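Local coordinates for glucosidase (Croceicoccus marinus, PDB 5Z3K), which probably hydrolyses O-glycosyl bonds as a beta-glucosidase of glycoside hydrolase family 39, at residues Pro437-Arg442 against Gly451-Ser456. Sequence-based numbering, arbitrary orientation.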
ATOM      1  N   PRO A 437      17.960  11.842 -30.994  1.00 24.74           N
ATOM      2  CA  PRO A 437      17.498  10.449 -30.955  1.00 24.78           C
ATOM      3  C   PRO A 437      16.842  10.094 -29.626  1.00 21.71           C
ATOM      4  O   PRO A 437      17.294  10.505 -28.555  1.00 18.34           O
ATOM      5  CB  PRO A 437      18.785   9.645 -31.175  1.00 25.12           C
ATOM      6  CG  PRO A 437      19.732  10.606 -31.822  1.00 29.18           C
ATOM      7  CD  PRO A 437      19.408  11.942 -31.251  1.00 27.37           C
ATOM      8  N   HIS A 438      15.767   9.315 -29.711  1.00 24.57           N
ATOM      9  CA  HIS A 438      15.073   8.824 -28.528  1.00 22.03           C
ATOM     10  C   HIS A 438      14.637   7.388 -28.760  1.00 20.60           C
ATOM     11  O   HIS A 438      14.597   6.908 -29.895  1.00 21.42           O
ATOM     12  CB  HIS A 438      13.862   9.696 -28.174  1.00 19.94           C
ATOM     13  CG  HIS A 438      12.880   9.863 -29.292  1.00 20.60           C
ATOM     14  ND1 HIS A 438      12.585  11.093 -29.842  1.00 20.99           N
ATOM     15  CD2 HIS A 438      12.093   8.967 -29.934  1.00 21.22           C
ATOM     16  CE1 HIS A 438      11.675  10.944 -30.790  1.00 22.11           C
ATOM     17  NE2 HIS A 438      11.362   9.663 -30.869  1.00 24.92           N
ATOM     18  N   ARG A 439      14.314   6.700 -27.663  1.00 18.55           N
ATOM     19  CA  ARG A 439      13.789   5.340 -27.703  1.00 15.88           C
ATOM     20  C   ARG A 439      12.395   5.312 -27.095  1.00 18.51           C
ATOM     21  O   ARG A 439      12.158   5.925 -26.051  1.00 18.02           O
ATOM     22  CB  ARG A 439      14.701   4.358 -26.946  1.00 21.63           C
ATOM     23  CG  ARG A 439      14.379   2.902 -27.241  1.00 22.26           C
ATOM     24  CD  ARG A 439      15.315   1.907 -26.550  1.00 31.78           C
ATOM     25  NE  ARG A 439      14.916   0.539 -26.890  1.00 38.46           N
ATOM     26  CZ  ARG A 439      15.170  -0.537 -26.150  1.00 37.65           C
ATOM     27  NH1 ARG A 439      15.836  -0.421 -25.009  1.00 37.98           N
ATOM     28  NH2 ARG A 439      14.750  -1.732 -26.555  1.00 35.38           N
ATOM     29  N   VAL A 440      11.478   4.608 -27.757  1.00 19.12           N
ATOM     30  CA  VAL A 440      10.117   4.381 -27.276  1.00 19.03           C
ATOM     31  C   VAL A 440       9.961   2.892 -26.995  1.00 21.63           C
ATOM     32  O   VAL A 440      10.080   2.068 -27.912  1.00 18.62           O
ATOM     33  CB  VAL A 440       9.067   4.839 -28.298  1.00 21.14           C
ATOM     34  CG1 VAL A 440       7.672   4.729 -27.708  1.00 20.31           C
ATOM     35  CG2 VAL A 440       9.372   6.250 -28.801  1.00 19.07           C
ATOM     36  N   VAL A 441       9.686   2.547 -25.741  1.00 15.76           N
ATOM     37  CA  VAL A 441       9.454   1.167 -25.335  1.00 18.49           C
ATOM     38  C   VAL A 441       8.063   1.062 -24.723  1.00 19.68           C
ATOM     39  O   VAL A 441       7.585   1.991 -24.062  1.00 18.61           O
ATOM     40  CB  VAL A 441      10.534   0.693 -24.335  1.00 18.49           C
ATOM     41  CG1 VAL A 441      10.281  -0.730 -23.916  1.00 17.51           C
ATOM     42  CG2 VAL A 441      11.917   0.821 -24.948  1.00 21.75           C
ATOM     43  N   ARG A 442       7.407  -0.080 -24.935  1.00 15.36           N
ATOM     44  CA  ARG A 442       6.061  -0.305 -24.422  1.00 18.04           C
ATOM     45  C   ARG A 442       6.007  -1.625 -23.661  1.00 17.50           C
ATOM     46  O   ARG A 442       6.472  -2.649 -24.172  1.00 16.99           O
ATOM     47  CB  ARG A 442       5.054  -0.306 -25.575  1.00 19.04           C
ATOM     48  CG  ARG A 442       3.709  -0.943 -25.272  1.00 25.91           C
ATOM     49  CD  ARG A 442       2.743  -0.761 -26.465  1.00 26.65           C
ATOM     50  NE  ARG A 442       2.905  -1.771 -27.510  1.00 26.42           N
ATOM     51  CZ  ARG A 442       2.107  -2.827 -27.676  1.00 31.65           C
ATOM     52  NH1 ARG A 442       1.082  -3.034 -26.854  1.00 30.32           N
ATOM     53  NH2 ARG A 442       2.333  -3.679 -28.669  1.00 32.58           N
ATOM     54  N   GLY A 451       3.426  -7.853 -17.984  1.00 12.75           N
ATOM     55  CA  GLY A 451       4.260  -6.687 -17.771  1.00 14.36           C
ATOM     56  C   GLY A 451       5.537  -6.629 -18.583  1.00 15.00           C
ATOM     57  O   GLY A 451       6.301  -5.666 -18.421  1.00 15.42           O
ATOM     58  N   GLU A 452       5.795  -7.613 -19.453  1.00 14.37           N
ATOM     59  CA  GLU A 452       7.010  -7.603 -20.250  1.00 18.78           C
ATOM     60  C   GLU A 452       6.900  -6.586 -21.382  1.00 19.28           C
ATOM     61  O   GLU A 452       5.811  -6.097 -21.718  1.00 15.12           O
ATOM     62  CB  GLU A 452       7.314  -8.997 -20.835  1.00 17.07           C
ATOM     63  CG  GLU A 452       6.393  -9.436 -22.003  1.00 18.85           C
ATOM     64  CD  GLU A 452       5.135 -10.153 -21.520  1.00 22.14           C
ATOM     65  OE1 GLU A 452       4.749  -9.943 -20.351  1.00 19.14           O
ATOM     66  OE2 GLU A 452       4.532 -10.926 -22.301  1.00 20.39           O
HETATM   67  N   MSE A 453       8.056  -6.273 -21.963  1.00 15.89           N
HETATM   68  CA  MSE A 453       8.148  -5.354 -23.096  1.00 19.96           C
HETATM   69  C   MSE A 453       7.505  -5.968 -24.324  1.00 22.31           C
HETATM   70  O   MSE A 453       7.749  -7.134 -24.636  1.00 18.70           O
HETATM   71  CB  MSE A 453       9.600  -5.009 -23.396  1.00 18.41           C
HETATM   72  CG  MSE A 453       9.769  -4.036 -24.543  1.00 22.36           C
HETATM   73 SE   MSE A 453      11.627  -3.900 -25.118  0.67 28.17          SE
HETATM   74  CE  MSE A 453      12.495  -3.417 -23.442  1.00 30.10           C
ATOM     75  N   LEU A 454       6.686  -5.194 -25.031  1.00 19.48           N
ATOM     76  CA  LEU A 454       6.040  -5.712 -26.233  1.00 21.66           C
ATOM     77  C   LEU A 454       6.735  -5.288 -27.515  1.00 24.01           C
ATOM     78  O   LEU A 454       6.871  -6.101 -28.444  1.00 22.95           O
ATOM     79  CB  LEU A 454       4.575  -5.276 -26.281  1.00 26.87           C
ATOM     80  CG  LEU A 454       3.655  -5.908 -25.233  1.00 28.41           C
ATOM     81  CD1 LEU A 454       2.269  -6.097 -25.815  1.00 21.28           C
ATOM     82  CD2 LEU A 454       4.205  -7.236 -24.706  1.00 26.63           C
ATOM     83  N   ASP A 455       7.191  -4.043 -27.585  1.00 19.35           N
ATOM     84  CA  ASP A 455       7.879  -3.551 -28.768  1.00 19.95           C
ATOM     85  C   ASP A 455       8.673  -2.314 -28.387  1.00 24.69           C
ATOM     86  O   ASP A 455       8.579  -1.807 -27.264  1.00 21.31           O
ATOM     87  CB  ASP A 455       6.910  -3.242 -29.919  1.00 22.68           C
ATOM     88  CG  ASP A 455       5.655  -2.536 -29.462  1.00 24.08           C
ATOM     89  OD1 ASP A 455       5.734  -1.747 -28.501  1.00 24.05           O
ATOM     90  OD2 ASP A 455       4.587  -2.764 -30.077  1.00 27.90           O
ATOM     91  N   SER A 456       9.448  -1.830 -29.349  1.00 19.08           N
ATOM     92  CA  SER A 456      10.300  -0.671 -29.151  1.00 22.31           C
ATOM     93  C   SER A 456      10.833  -0.226 -30.501  1.00 23.17           C
ATOM     94  O   SER A 456      10.951  -1.024 -31.438  1.00 26.21           O
ATOM     95  CB  SER A 456      11.458  -0.967 -28.203  1.00 23.21           C
ATOM     96  OG  SER A 456      12.425  -1.758 -28.852  1.00 29.00           O
TER
HETATM   97  O   HOH W   1      14.590   0.200 -30.295  1.00 26.43           O
HETATM   98  O   HOH W   2       7.127   1.177 -29.424  1.00 33.68           O
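Arg442 grips the carboxylate of Asp455 side-on in a salt bridge. Arg442 NE meets Asp455 OD1 on the syn side, somewhat out of the carboxylate plane, at 3.0 Å, and Arg442 NH2 reaches Asp455 OD2 at 2.8 Å. The second bond is in the guanidinium plane but comes from above the carboxylate plane, since the two flat groups are turned 48° apart. The Arg442 chain runs extended as far as CD, then bends at chi3 (84°), which brings the guanidinium round to the acid and lays one face against CB of Leu454. Beyond the ion pair, Arg442 NH1 has a second acid, Glu476. Cut back to an alanine, this position is likely to leave Asp455 and Glu476 without their shared cationic partner and to uncover that flank of Leu454.

On the other face of the hairpin, Val441 CG1 is pressed tightly against CG of selenomethionine Met453 at 3.4 Å, the two side chains crossing at about a right angle. Val441 CG2 meets Ser456 CB, and Arg439, extended from CG to NE, sends NH2 to Ser456 OG in a long bond of 3.3 Å.

The backbones carry both groups. Leu454 N donates almost straight to Arg442 O at 2.7 Å, and Arg442 N to Asp455 O at 3.1 Å. This pair of bonds is consistent with a classic beta bulge, Leu454 and Asp455 sharing the place opposite Arg442.

The hairpin of strands 438-446 and 452-459 ends a mixed sheet well away from the parallel barrel. Strand 452-459 is outermost, strand 474-482 flanks 438-446 on its other side, and Val440 and Arg442 touch strand 464-469.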